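Local structure of Sqt1 (Chaetomium thermophilum, 4ZOY) at residues Lys15-Ala20 / Val472-Val477; Ile30-Gly35 / Gly47-Ile52; Val376-Phe381 / Leu458-Gly463; Ser91-Thr96 / Glu141-Ala146. The protein probably acts as a dedicated WD40-repeat chaperone that captures a newly made ribosomal protein during its translation, in support of ribosome assembly. All blocks are in the same frame, centred on the assembly; numbering follows the deposited sequence.

Contact 1. Residues Lys15-Ala20 / Val472-Val477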
loop_
_atom_site.group_PDB
_atom_site.type_symbol
_atom_site.label_atom_id
_atom_site.label_comp_id
_atom_site.label_asym_id
_atom_site.label_seq_id
_atom_site.Cartn_x
_atom_site.Cartn_y
_atom_site.Cartn_z
ATOM N N LYS A 15 13.656 7.556 15.835
ATOM C CA LYS A 15 14.517 8.734 15.893
ATOM C C LYS A 15 14.393 9.597 14.649
ATOM O O LYS A 15 14.723 10.782 14.663
ATOM C CB LYS A 15 15.976 8.332 16.095
ATOM C CG LYS A 15 16.223 7.593 17.399
ATOM C CD LYS A 15 17.691 7.246 17.569
ATOM C CE LYS A 15 17.938 6.552 18.894
ATOM N NZ LYS A 15 19.372 6.187 19.045
ATOM N N ASP A 16 13.917 9.007 13.557
ATOM C CA ASP A 16 13.733 9.774 12.341
ATOM C C ASP A 16 12.571 9.171 11.553
ATOM O O ASP A 16 11.778 8.418 12.114
ATOM C CB ASP A 16 15.027 9.803 11.509
ATOM C CG ASP A 16 15.184 11.086 10.717
ATOM O OD1 ASP A 16 14.195 11.816 10.479
ATOM O OD2 ASP A 16 16.326 11.399 10.315
ATOM N N SER A 17 12.487 9.526 10.273
ATOM C CA SER A 17 11.364 9.178 9.397
ATOM C C SER A 17 10.803 7.788 9.614
ATOM O O SER A 17 11.533 6.799 9.600
ATOM C CB SER A 17 11.792 9.287 7.937
ATOM O OG SER A 17 12.379 10.546 7.657
ATOM N N VAL A 18 9.488 7.725 9.796
ATOM C CA VAL A 18 8.793 6.450 9.898
ATOM C C VAL A 18 8.160 6.163 8.533
ATOM O O VAL A 18 7.148 6.769 8.168
ATOM C CB VAL A 18 7.725 6.451 11.015
ATOM C CG1 VAL A 18 7.398 5.022 11.406
ATOM C CG2 VAL A 18 8.235 7.210 12.259
ATOM N N PHE A 19 8.789 5.258 7.781
ATOM C CA PHE A 19 8.436 5.024 6.379
ATOM C C PHE A 19 7.345 3.997 6.175
ATOM O O PHE A 19 6.663 4.023 5.149
ATOM C CB PHE A 19 9.658 4.552 5.584
ATOM C CG PHE A 19 10.722 5.599 5.403
ATOM C CD1 PHE A 19 10.443 6.789 4.763
ATOM C CD2 PHE A 19 12.015 5.359 5.831
ATOM C CE1 PHE A 19 11.438 7.745 4.577
ATOM C CE2 PHE A 19 13.008 6.306 5.646
ATOM C CZ PHE A 19 12.715 7.496 5.023
ATOM N N ALA A 20 7.209 3.073 7.121
ATOM C CA ALA A 20 6.395 1.883 6.895
ATOM C C ALA A 20 5.507 1.546 8.069
ATOM O O ALA A 20 5.855 1.816 9.236
ATOM C CB ALA A 20 7.299 0.698 6.573
ATOM N N VAL A 472 2.095 7.082 10.174
ATOM C CA VAL A 472 3.547 7.186 10.300
ATOM C C VAL A 472 3.990 8.454 9.581
ATOM O O VAL A 472 3.535 8.771 8.472
ATOM C CB VAL A 472 4.284 5.933 9.749
ATOM C CG1 VAL A 472 3.992 4.721 10.616
ATOM C CG2 VAL A 472 3.925 5.654 8.278
ATOM N N GLY A 473 4.850 9.226 10.244
ATOM C CA GLY A 473 5.247 10.515 9.705
ATOM C C GLY A 473 6.732 10.707 9.425
ATOM O O GLY A 473 7.601 10.066 10.028
ATOM N N ASP A 474 7.022 11.640 8.527
ATOM C CA ASP A 474 8.408 11.984 8.239
ATOM C C ASP A 474 8.998 12.778 9.397
ATOM O O ASP A 474 10.221 12.942 9.464
ATOM C CB ASP A 474 8.514 12.787 6.946
ATOM C CG ASP A 474 9.900 12.728 6.340
ATOM O OD1 ASP A 474 10.482 11.628 6.293
ATOM O OD2 ASP A 474 10.399 13.785 5.900
ATOM N N ASP A 475 8.121 13.254 10.283
ATOM C CA ASP A 475 8.521 13.949 11.512
ATOM C C ASP A 475 8.837 12.988 12.663
ATOM O O ASP A 475 8.920 13.412 13.816
ATOM C CB ASP A 475 7.427 14.949 11.933
ATOM C CG ASP A 475 6.028 14.340 11.995
ATOM O OD1 ASP A 475 5.843 13.154 11.644
ATOM O OD2 ASP A 475 5.100 15.072 12.400
ATOM N N ALA A 476 8.982 11.698 12.349
ATOM C CA ALA A 476 9.442 10.662 13.286
ATOM C C ALA A 476 8.429 10.338 14.368
ATOM O O ALA A 476 8.789 9.822 15.431
ATOM C CB ALA A 476 10.797 11.061 13.937
ATOM N N VAL A 477 7.158 10.616 14.089
ATOM C CA VAL A 477 6.102 10.339 15.053
ATOM C C VAL A 477 5.060 9.413 14.432
ATOM O O VAL A 477 4.854 9.417 13.214
ATOM C CB VAL A 477 5.421 11.635 15.539
ATOM C CG1 VAL A 477 4.617 11.379 16.810
ATOM C CG2 VAL A 477 6.459 12.726 15.792
HETATM O O HOH W 1 12.361 13.969 10.867
#
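Val472 packs against Val18 where the end of strand 468-473 passes the start of strand 18-23. The two side chains cross at about a right angle, with CG1 of Val472 3.5 Å from CG1 of Val18. Gly473 O accepts from Val18 N at 3.0 Å, with a nearly straight N-H...O angle of 169°. Ala476 N binds the same oxygen from the opposite face of the carbonyl plane, closing a type I turn, so two bonds grip Gly473 O. Asp474 swings its carboxylate to the other segment, with CG anti to the backbone N (chi1 -159°). Ser17 OG donates to Asp474 OD1 at 2.6 Å and meets the carboxylate from above its plane. A water donates to both Asp474 O and Asp16 OD1. Asp475 OD1 and OD2 are hydrogen-bonded to His448 ND1 and Arg449 N, in the loop before strand 457-461. Ala476 lays its CB 3.4 Å from Asp16 O, against the loop that leads into strand 18-23. The contact lies at the closure of a beta-propeller, where strand 9-11 completes the sheet of strand 468-473 and Lys15-Ala20 leads into the next blade. The Asp475-His448 bond is consistent with the His-Asp part of the WD40 tetrad.

Contact 2. Residues Ile30-Gly35 / Gly47-Ile52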
loop_
_atom_site.group_PDB
_atom_site.type_symbol
_atom_site.label_atom_id
_atom_site.label_comp_id
_atom_site.label_asym_id
_atom_site.label_seq_id
_atom_site.Cartn_x
_atom_site.Cartn_y
_atom_site.Cartn_z
ATOM N N ILE A 30 -2.843 -4.509 16.846
ATOM C CA ILE A 30 -1.442 -4.859 16.715
ATOM C C ILE A 30 -0.896 -4.249 15.435
ATOM O O ILE A 30 -1.292 -4.627 14.333
ATOM C CB ILE A 30 -1.233 -6.380 16.718
ATOM C CG1 ILE A 30 -1.778 -6.974 18.021
ATOM C CG2 ILE A 30 0.240 -6.725 16.531
ATOM C CD1 ILE A 30 -1.574 -8.462 18.144
ATOM N N VAL A 31 0.000 -3.284 15.600
ATOM C CA VAL A 31 0.534 -2.503 14.495
ATOM C C VAL A 31 2.053 -2.426 14.593
ATOM O O VAL A 31 2.593 -2.202 15.675
ATOM C CB VAL A 31 -0.063 -1.085 14.491
ATOM C CG1 VAL A 31 0.581 -0.231 13.433
ATOM C CG2 VAL A 31 -1.572 -1.144 14.289
ATOM N N ALA A 32 2.732 -2.628 13.467
ATOM C CA ALA A 32 4.179 -2.494 13.382
ATOM C C ALA A 32 4.555 -1.242 12.601
ATOM O O ALA A 32 3.933 -0.923 11.590
ATOM C CB ALA A 32 4.793 -3.726 12.731
ATOM N N THR A 33 5.583 -0.534 13.068
ATOM C CA THR A 33 6.047 0.673 12.401
ATOM C C THR A 33 7.545 0.577 12.173
ATOM O O THR A 33 8.246 -0.073 12.928
ATOM C CB THR A 33 5.698 1.947 13.211
ATOM O OG1 THR A 33 6.287 1.866 14.514
ATOM C CG2 THR A 33 4.192 2.075 13.360
ATOM N N GLY A 34 8.038 1.211 11.121
ATOM C CA GLY A 34 9.428 1.032 10.752
ATOM C C GLY A 34 9.982 2.227 10.003
ATOM O O GLY A 34 9.297 2.865 9.201
ATOM N N GLY A 35 11.249 2.541 10.249
ATOM C CA GLY A 35 11.850 3.621 9.500
ATOM C C GLY A 35 13.336 3.801 9.706
ATOM O O GLY A 35 14.089 2.828 9.900
ATOM N N GLY A 47 12.448 -0.778 13.863
ATOM C CA GLY A 47 11.023 -1.005 13.847
ATOM C C GLY A 47 10.499 -1.280 15.238
ATOM O O GLY A 47 11.257 -1.629 16.151
ATOM N N TYR A 48 9.195 -1.129 15.398
ATOM C CA TYR A 48 8.526 -1.405 16.654
ATOM C C TYR A 48 7.198 -2.092 16.406
ATOM O O TYR A 48 6.581 -1.902 15.353
ATOM C CB TYR A 48 8.294 -0.117 17.443
ATOM C CG TYR A 48 9.550 0.550 17.939
ATOM C CD1 TYR A 48 10.160 0.126 19.116
ATOM C CD2 TYR A 48 10.120 1.605 17.241
ATOM C CE1 TYR A 48 11.315 0.740 19.579
ATOM C CE2 TYR A 48 11.277 2.230 17.696
ATOM C CZ TYR A 48 11.863 1.788 18.867
ATOM O OH TYR A 48 13.008 2.399 19.329
ATOM N N VAL A 49 6.753 -2.892 17.366
ATOM C CA VAL A 49 5.383 -3.364 17.350
ATOM C C VAL A 49 4.642 -2.699 18.495
ATOM O O VAL A 49 5.138 -2.655 19.625
ATOM C CB VAL A 49 5.278 -4.891 17.470
ATOM C CG1 VAL A 49 3.814 -5.315 17.396
ATOM C CG2 VAL A 49 6.094 -5.557 16.372
ATOM N N LEU A 50 3.463 -2.173 18.195
ATOM C CA LEU A 50 2.663 -1.449 19.168
ATOM C C LEU A 50 1.346 -2.156 19.407
ATOM O O LEU A 50 0.854 -2.868 18.529
ATOM C CB LEU A 50 2.393 -0.025 18.692
ATOM C CG LEU A 50 3.602 0.779 18.223
ATOM C CD1 LEU A 50 3.171 2.065 17.563
ATOM C CD2 LEU A 50 4.525 1.084 19.396
ATOM N N ASP A 51 0.789 -1.959 20.601
ATOM C CA ASP A 51 -0.559 -2.398 20.935
ATOM C C ASP A 51 -1.413 -1.162 21.188
ATOM O O ASP A 51 -1.330 -0.542 22.250
ATOM C CB ASP A 51 -0.550 -3.315 22.163
ATOM C CG ASP A 51 -1.904 -3.945 22.435
ATOM O OD1 ASP A 51 -2.923 -3.435 21.926
ATOM O OD2 ASP A 51 -1.949 -4.955 23.167
ATOM N N ILE A 52 -2.240 -0.821 20.208
ATOM C CA ILE A 52 -2.979 0.437 20.186
ATOM C C ILE A 52 -4.210 0.379 21.119
ATOM O O ILE A 52 -4.826 1.400 21.431
ATOM C CB ILE A 52 -3.358 0.791 18.702
ATOM C CG1 ILE A 52 -2.258 1.642 18.058
ATOM C CG2 ILE A 52 -4.672 1.548 18.572
ATOM C CD1 ILE A 52 -0.916 0.995 17.991
#
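Val31, Thr33, Tyr48 and Leu50 project from one face of this antiparallel pair, and Ile30, Ala32 and Val49 from the other. On the first face, Thr33 and Tyr48 sit opposite each other, with Thr33 OG1 4.1 Å from Tyr48 CB. The OG1 lies between the backbone N and the carbonyl carbon (chi1 58°), hydrogen-bonded to His14 NE2. The ring of Tyr48 leads away from Thr33 and makes edge-to-face contacts with His14 and Phe11. Ile52 CD1 comes up to Val31 CB at 4.2 Å. On the second face, CG2 of Ile30 meets CG1 of Val49 at 3.9 Å, the two side chains crossing obliquely. Ala32 CB lies near Val49 CG2, at 4.3 Å. Gly34 and Gly47 form a non-hydrogen-bonded pair that brings their CA atoms to 4.0 Å. The backbones hold this register through two reciprocal bond pairs. Leu50 N to Val31 O is the shortest at 2.7 Å, and Val31 N returns to Leu50 O at 3.1 Å. Thr33 and Tyr48 exchange bonds in the same way. This is the central hairpin of a WD40 blade. The joining of His14, Thr33 and the Tyr48 ring is consistent with the His-Ser/Thr-aromatic part of the WD40 tetrad.

Contact 3. Residues Val376-Phe381 / Leu458-Gly463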
loop_
_atom_site.group_PDB
_atom_site.type_symbol
_atom_site.label_atom_id
_atom_site.label_comp_id
_atom_site.label_asym_id
_atom_site.label_seq_id
_atom_site.Cartn_x
_atom_site.Cartn_y
_atom_site.Cartn_z
ATOM N N VAL A 376 -0.243 14.008 -2.257
ATOM C CA VAL A 376 -1.123 12.996 -1.701
ATOM C C VAL A 376 -0.351 11.691 -1.745
ATOM O O VAL A 376 -0.015 11.194 -2.818
ATOM C CB VAL A 376 -2.434 12.860 -2.487
ATOM C CG1 VAL A 376 -3.360 11.859 -1.801
ATOM C CG2 VAL A 376 -3.125 14.203 -2.618
ATOM N N VAL A 377 -0.044 11.157 -0.576
ATOM C CA VAL A 377 0.853 10.023 -0.446
ATOM C C VAL A 377 0.120 8.685 -0.584
ATOM O O VAL A 377 0.625 7.734 -1.208
ATOM C CB VAL A 377 1.588 10.098 0.904
ATOM C CG1 VAL A 377 2.360 8.821 1.189
ATOM C CG2 VAL A 377 2.521 11.327 0.918
ATOM N N LYS A 378 -1.068 8.606 0.006
ATOM C CA LYS A 378 -1.831 7.369 0.013
ATOM C C LYS A 378 -3.311 7.646 0.044
ATOM O O LYS A 378 -3.763 8.526 0.771
ATOM C CB LYS A 378 -1.437 6.516 1.227
ATOM C CG LYS A 378 -2.220 5.208 1.343
ATOM C CD LYS A 378 -1.713 4.359 2.500
ATOM C CE LYS A 378 -2.609 3.152 2.738
ATOM N NZ LYS A 378 -1.955 2.143 3.621
ATOM N N VAL A 379 -4.061 6.883 -0.745
ATOM C CA VAL A 379 -5.514 6.840 -0.644
ATOM C C VAL A 379 -5.926 5.390 -0.452
ATOM O O VAL A 379 -5.313 4.465 -1.016
ATOM C CB VAL A 379 -6.223 7.435 -1.883
ATOM C CG1 VAL A 379 -5.818 8.881 -2.097
ATOM C CG2 VAL A 379 -5.953 6.601 -3.165
ATOM N N GLU A 380 -6.959 5.179 0.356
ATOM C CA GLU A 380 -7.405 3.812 0.658
ATOM C C GLU A 380 -8.857 3.815 1.097
ATOM O O GLU A 380 -9.236 4.583 1.991
ATOM C CB GLU A 380 -6.527 3.178 1.740
ATOM C CG GLU A 380 -6.878 1.716 2.024
ATOM C CD GLU A 380 -6.099 1.169 3.198
ATOM O OE1 GLU A 380 -4.929 0.749 3.014
ATOM O OE2 GLU A 380 -6.651 1.163 4.310
ATOM N N PHE A 381 -9.676 2.968 0.470
ATOM C CA PHE A 381 -11.084 2.886 0.839
ATOM C C PHE A 381 -11.276 2.171 2.155
ATOM O O PHE A 381 -10.585 1.194 2.459
ATOM C CB PHE A 381 -11.889 2.165 -0.247
ATOM C CG PHE A 381 -12.130 2.999 -1.459
ATOM C CD1 PHE A 381 -13.247 3.812 -1.544
ATOM C CD2 PHE A 381 -11.233 2.980 -2.520
ATOM C CE1 PHE A 381 -13.477 4.601 -2.673
ATOM C CE2 PHE A 381 -11.454 3.764 -3.645
ATOM C CZ PHE A 381 -12.572 4.575 -3.724
ATOM N N LEU A 458 3.470 9.796 5.899
ATOM C CA LEU A 458 4.041 8.861 4.919
ATOM C C LEU A 458 3.220 7.586 4.738
ATOM O O LEU A 458 3.425 6.857 3.776
ATOM C CB LEU A 458 5.475 8.490 5.316
ATOM C CG LEU A 458 6.449 9.670 5.381
ATOM C CD1 LEU A 458 7.827 9.209 5.838
ATOM C CD2 LEU A 458 6.536 10.410 4.039
ATOM N N GLY A 459 2.298 7.312 5.653
ATOM C CA GLY A 459 1.488 6.113 5.537
ATOM C C GLY A 459 0.479 6.039 6.654
ATOM O O GLY A 459 0.519 6.840 7.604
ATOM N N PHE A 460 -0.447 5.093 6.537
ATOM C CA PHE A 460 -1.402 4.821 7.593
ATOM C C PHE A 460 -2.019 3.440 7.422
ATOM O O PHE A 460 -1.977 2.847 6.340
ATOM C CB PHE A 460 -2.516 5.887 7.647
ATOM C CG PHE A 460 -3.401 5.918 6.432
ATOM C CD1 PHE A 460 -4.520 5.102 6.361
ATOM C CD2 PHE A 460 -3.123 6.767 5.378
ATOM C CE1 PHE A 460 -5.341 5.110 5.240
ATOM C CE2 PHE A 460 -3.936 6.791 4.258
ATOM C CZ PHE A 460 -5.048 5.958 4.193
ATOM N N VAL A 461 -2.567 2.934 8.515
ATOM C CA VAL A 461 -3.511 1.823 8.464
ATOM C C VAL A 461 -4.790 2.242 9.173
ATOM O O VAL A 461 -4.781 3.150 10.008
ATOM C CB VAL A 461 -2.945 0.549 9.115
ATOM C CG1 VAL A 461 -1.744 0.017 8.325
ATOM C CG2 VAL A 461 -2.558 0.804 10.580
ATOM N N GLN A 462 -5.901 1.585 8.853
ATOM C CA GLN A 462 -7.186 1.996 9.407
ATOM C C GLN A 462 -8.098 0.818 9.725
ATOM O O GLN A 462 -9.297 1.011 9.947
ATOM C CB GLN A 462 -7.901 2.954 8.452
ATOM C CG GLN A 462 -8.220 2.357 7.073
ATOM C CD GLN A 462 -8.892 3.348 6.144
ATOM O OE1 GLN A 462 -9.523 4.315 6.585
ATOM N NE2 GLN A 462 -8.756 3.121 4.841
ATOM N N GLY A 463 -7.543 -0.385 9.753
ATOM C CA GLY A 463 -8.325 -1.560 10.117
ATOM C C GLY A 463 -9.430 -1.851 9.126
ATOM O O GLY A 463 -9.435 -1.330 8.029
HETATM O O HOH W 2 0.665 3.240 4.500
HETATM O O HOH W 3 -5.542 0.008 6.472
#
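Strands 376-381 and 458-461 run nearly parallel, 18° apart in direction, and their axes approach to 6.5 Å, too far to pair as one sheet. Side chains and waters therefore bridge the gap. Lys378 is the main link. Its chain is fully extended, with CG anti to the backbone N (chi1 178°), and it lies obliquely over one face of the Phe460 ring. CD rests 4.1 Å from the Phe460 ring centroid in a CH-pi contact, and NZ stands almost on the ring normal, 4.7 Å from the Phe460 centroid, as a cation-pi partner. The same NZ donates to Phe460 O at 2.8 Å. It also donates to a water that accepts from Phe460 N, and it forms a salt bridge with Glu380 OE1 of its own strand, within which the hydrogen bond is weak. Glu380 and Gln462 lie alongside, pointing opposite ways. Gln462 NE2 donates to Glu380 OE2 at 2.9 Å, on the anti side of the carboxylate. It also donates to Glu380 O at 3.2 Å, from well above that carbonyl plane. Thr396 holds the Gln462 OE1 end, which fixes the amide's turn. Val377 CG1 touches Leu458 O at 3.4 Å. Both strands are innermost in their blades: 376-381 pairs with 394-399, and 457-461 pairs with 468-473. Phe460 also packs on Thr396 and Cys398 of strand 394-399 and on Ile469 and Thr471 of its own sheet.

Contact 4. Residues Ser91-Thr96 / Glu141-Ala146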
loop_
_atom_site.group_PDB
_atom_site.type_symbol
_atom_site.label_atom_id
_atom_site.label_comp_id
_atom_site.label_asym_id
_atom_site.label_seq_id
_atom_site.Cartn_x
_atom_site.Cartn_y
_atom_site.Cartn_z
ATOM N N SER A 91 17.461 2.056 6.605
ATOM C CA SER A 91 16.051 2.294 6.941
ATOM C C SER A 91 15.124 1.126 6.661
ATOM O O SER A 91 15.234 0.483 5.627
ATOM C CB SER A 91 15.532 3.503 6.173
ATOM O OG SER A 91 16.379 4.621 6.376
ATOM N N ILE A 92 14.205 0.860 7.580
ATOM C CA ILE A 92 13.102 -0.050 7.253
ATOM C C ILE A 92 12.140 0.687 6.330
ATOM O O ILE A 92 11.681 1.777 6.652
ATOM C CB ILE A 92 12.359 -0.556 8.489
ATOM C CG1 ILE A 92 13.304 -1.387 9.370
ATOM C CG2 ILE A 92 11.139 -1.385 8.055
ATOM C CD1 ILE A 92 12.665 -1.984 10.614
ATOM N N ASN A 93 11.841 0.080 5.184
ATOM C CA ASN A 93 11.068 0.728 4.136
ATOM C C ASN A 93 9.736 0.028 3.865
ATOM O O ASN A 93 8.851 0.585 3.203
ATOM C CB ASN A 93 11.900 0.767 2.849
ATOM C CG ASN A 93 11.383 1.778 1.855
ATOM O OD1 ASN A 93 11.031 2.900 2.217
ATOM N ND2 ASN A 93 11.337 1.387 0.591
ATOM N N ALA A 94 9.610 -1.192 4.377
ATOM C CA ALA A 94 8.437 -2.016 4.135
ATOM C C ALA A 94 8.184 -2.922 5.331
ATOM O O ALA A 94 9.137 -3.421 5.939
ATOM C CB ALA A 94 8.628 -2.843 2.868
ATOM N N LEU A 95 6.909 -3.104 5.663
ATOM C CA LEU A 95 6.456 -4.024 6.708
ATOM C C LEU A 95 5.198 -4.717 6.271
ATOM O O LEU A 95 4.330 -4.094 5.655
ATOM C CB LEU A 95 6.156 -3.296 8.013
ATOM C CG LEU A 95 7.358 -2.792 8.794
ATOM C CD1 LEU A 95 6.869 -1.727 9.771
ATOM C CD2 LEU A 95 8.028 -3.942 9.533
ATOM N N THR A 96 5.067 -5.991 6.615
ATOM C CA THR A 96 3.780 -6.630 6.443
ATOM C C THR A 96 3.575 -7.776 7.429
ATOM O O THR A 96 4.517 -8.481 7.796
ATOM C CB THR A 96 3.601 -7.134 4.996
ATOM O OG1 THR A 96 2.226 -7.489 4.775
ATOM C CG2 THR A 96 4.478 -8.313 4.741
ATOM N N GLU A 141 18.025 -3.220 -2.216
ATOM C CA GLU A 141 17.041 -2.282 -1.654
ATOM C C GLU A 141 15.616 -2.762 -1.909
ATOM O O GLU A 141 15.217 -2.907 -3.059
ATOM C CB GLU A 141 17.215 -0.881 -2.253
ATOM C CG GLU A 141 18.410 -0.094 -1.724
ATOM C CD GLU A 141 18.598 1.243 -2.422
ATOM O OE1 GLU A 141 17.651 1.727 -3.081
ATOM O OE2 GLU A 141 19.700 1.820 -2.296
ATOM N N ILE A 142 14.852 -2.981 -0.841
ATOM C CA ILE A 142 13.436 -3.340 -0.940
ATOM C C ILE A 142 12.534 -2.108 -0.981
ATOM O O ILE A 142 12.572 -1.281 -0.072
ATOM C CB ILE A 142 13.022 -4.222 0.231
ATOM C CG1 ILE A 142 13.744 -5.575 0.138
ATOM C CG2 ILE A 142 11.509 -4.433 0.228
ATOM C CD1 ILE A 142 13.686 -6.400 1.405
ATOM N N ASN A 143 11.700 -2.010 -2.013
ATOM C CA ASN A 143 10.831 -0.848 -2.199
ATOM C C ASN A 143 9.422 -1.017 -1.641
ATOM O O ASN A 143 8.794 -0.037 -1.229
ATOM C CB ASN A 143 10.748 -0.487 -3.683
ATOM C CG ASN A 143 12.031 0.107 -4.192
ATOM O OD1 ASN A 143 12.831 0.613 -3.406
ATOM N ND2 ASN A 143 12.240 0.060 -5.503
ATOM N N TRP A 144 8.922 -2.253 -1.627
ATOM C CA TRP A 144 7.561 -2.516 -1.179
ATOM C C TRP A 144 7.362 -3.998 -0.898
ATOM O O TRP A 144 8.092 -4.836 -1.427
ATOM C CB TRP A 144 6.523 -2.035 -2.223
ATOM C CG TRP A 144 6.705 -2.622 -3.601
ATOM C CD1 TRP A 144 7.378 -2.054 -4.648
ATOM C CD2 TRP A 144 6.246 -3.905 -4.068
ATOM N NE1 TRP A 144 7.341 -2.886 -5.747
ATOM C CE2 TRP A 144 6.665 -4.031 -5.410
ATOM C CE3 TRP A 144 5.505 -4.943 -3.491
ATOM C CZ2 TRP A 144 6.388 -5.165 -6.172
ATOM C CZ3 TRP A 144 5.227 -6.068 -4.253
ATOM C CH2 TRP A 144 5.668 -6.167 -5.576
ATOM N N PHE A 145 6.373 -4.284 -0.054
ATOM C CA PHE A 145 5.860 -5.631 0.212
ATOM C C PHE A 145 4.398 -5.698 -0.179
ATOM O O PHE A 145 3.674 -4.717 -0.021
ATOM C CB PHE A 145 5.916 -5.997 1.694
ATOM C CG PHE A 145 7.274 -6.341 2.223
ATOM C CD1 PHE A 145 8.286 -6.792 1.402
ATOM C CD2 PHE A 145 7.508 -6.247 3.584
ATOM C CE1 PHE A 145 9.537 -7.122 1.939
ATOM C CE2 PHE A 145 8.738 -6.575 4.113
ATOM C CZ PHE A 145 9.744 -7.022 3.296
ATOM N N ALA A 146 3.933 -6.874 -0.588
ATOM C CA ALA A 146 2.496 -7.102 -0.728
ATOM C C ALA A 146 2.185 -8.552 -0.402
ATOM O O ALA A 146 2.703 -9.451 -1.072
ATOM C CB ALA A 146 2.023 -6.757 -2.144
HETATM O O HOH W 4 7.206 0.244 1.097
HETATM O O HOH W 5 9.767 2.663 -1.414
HETATM O O HOH W 6 12.273 3.169 -1.751
#
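Asn93 reaches across to the backbone of Ile142. Its CG stands anti to the backbone N (chi1 -162°), which carries the amide over the gap between the strands. ND2 donates to Ile142 O at 3.0 Å in a nearly straight bond. The bond uses a lone pair in the carbonyl plane and also lies in the plane of the Asn93 amide. A water accepts from Asn93 ND2 and donates to Asn143 O, and another water donates to both Asn93 O and Asn143 O. The side chain of Asn143 serves the next blade, its ND2 hydrogen-bonded to Cys193 O. Asn93 and Ala94 form a classic beta bulge facing Gly108. Segments 92-96 and 142-146 run nearly parallel, 8° apart; their strands are innermost in adjacent propeller blades. Ala94 packs on Phe145. Its CB stands over one face of the Phe145 ring, offset toward the rim, 3.8 Å from the ring centroid. Phe145 CG lies anti to the carbonyl carbon (chi1 -76°), which brings the ring between Ala94 and Thr96. Thr96 CG2 approaches Phe145 CD2 obliquely at 3.8 Å. Ala94 CB also touches Ile142 CG2, at 4.2 Å. Beyond the two strands, Ile157 and Leu159 of strand 156-161 pack against Phe145.

The four contacts sample an eight-bladed propeller, with centres about 12 to 16 Å apart. Contact 2 lies within one blade, while contacts 1, 3 and 4 join neighbouring blades. Along the chain, contact 2 comes first, then contact 4, then contact 3, and contact 1 spans them all by joining the two ends. Contacts 1 and 2 share the sheet of strands 18-23 and 30-36. Contacts 1 and 3 share the sheet of strands 457-461 and 468-473. Contact 4 touches contact 2 through the probable bond of Ile92 N to Gly35 O, but it does not touch contact 3. Together they follow the ring through its closure, where both chain ends build one blade.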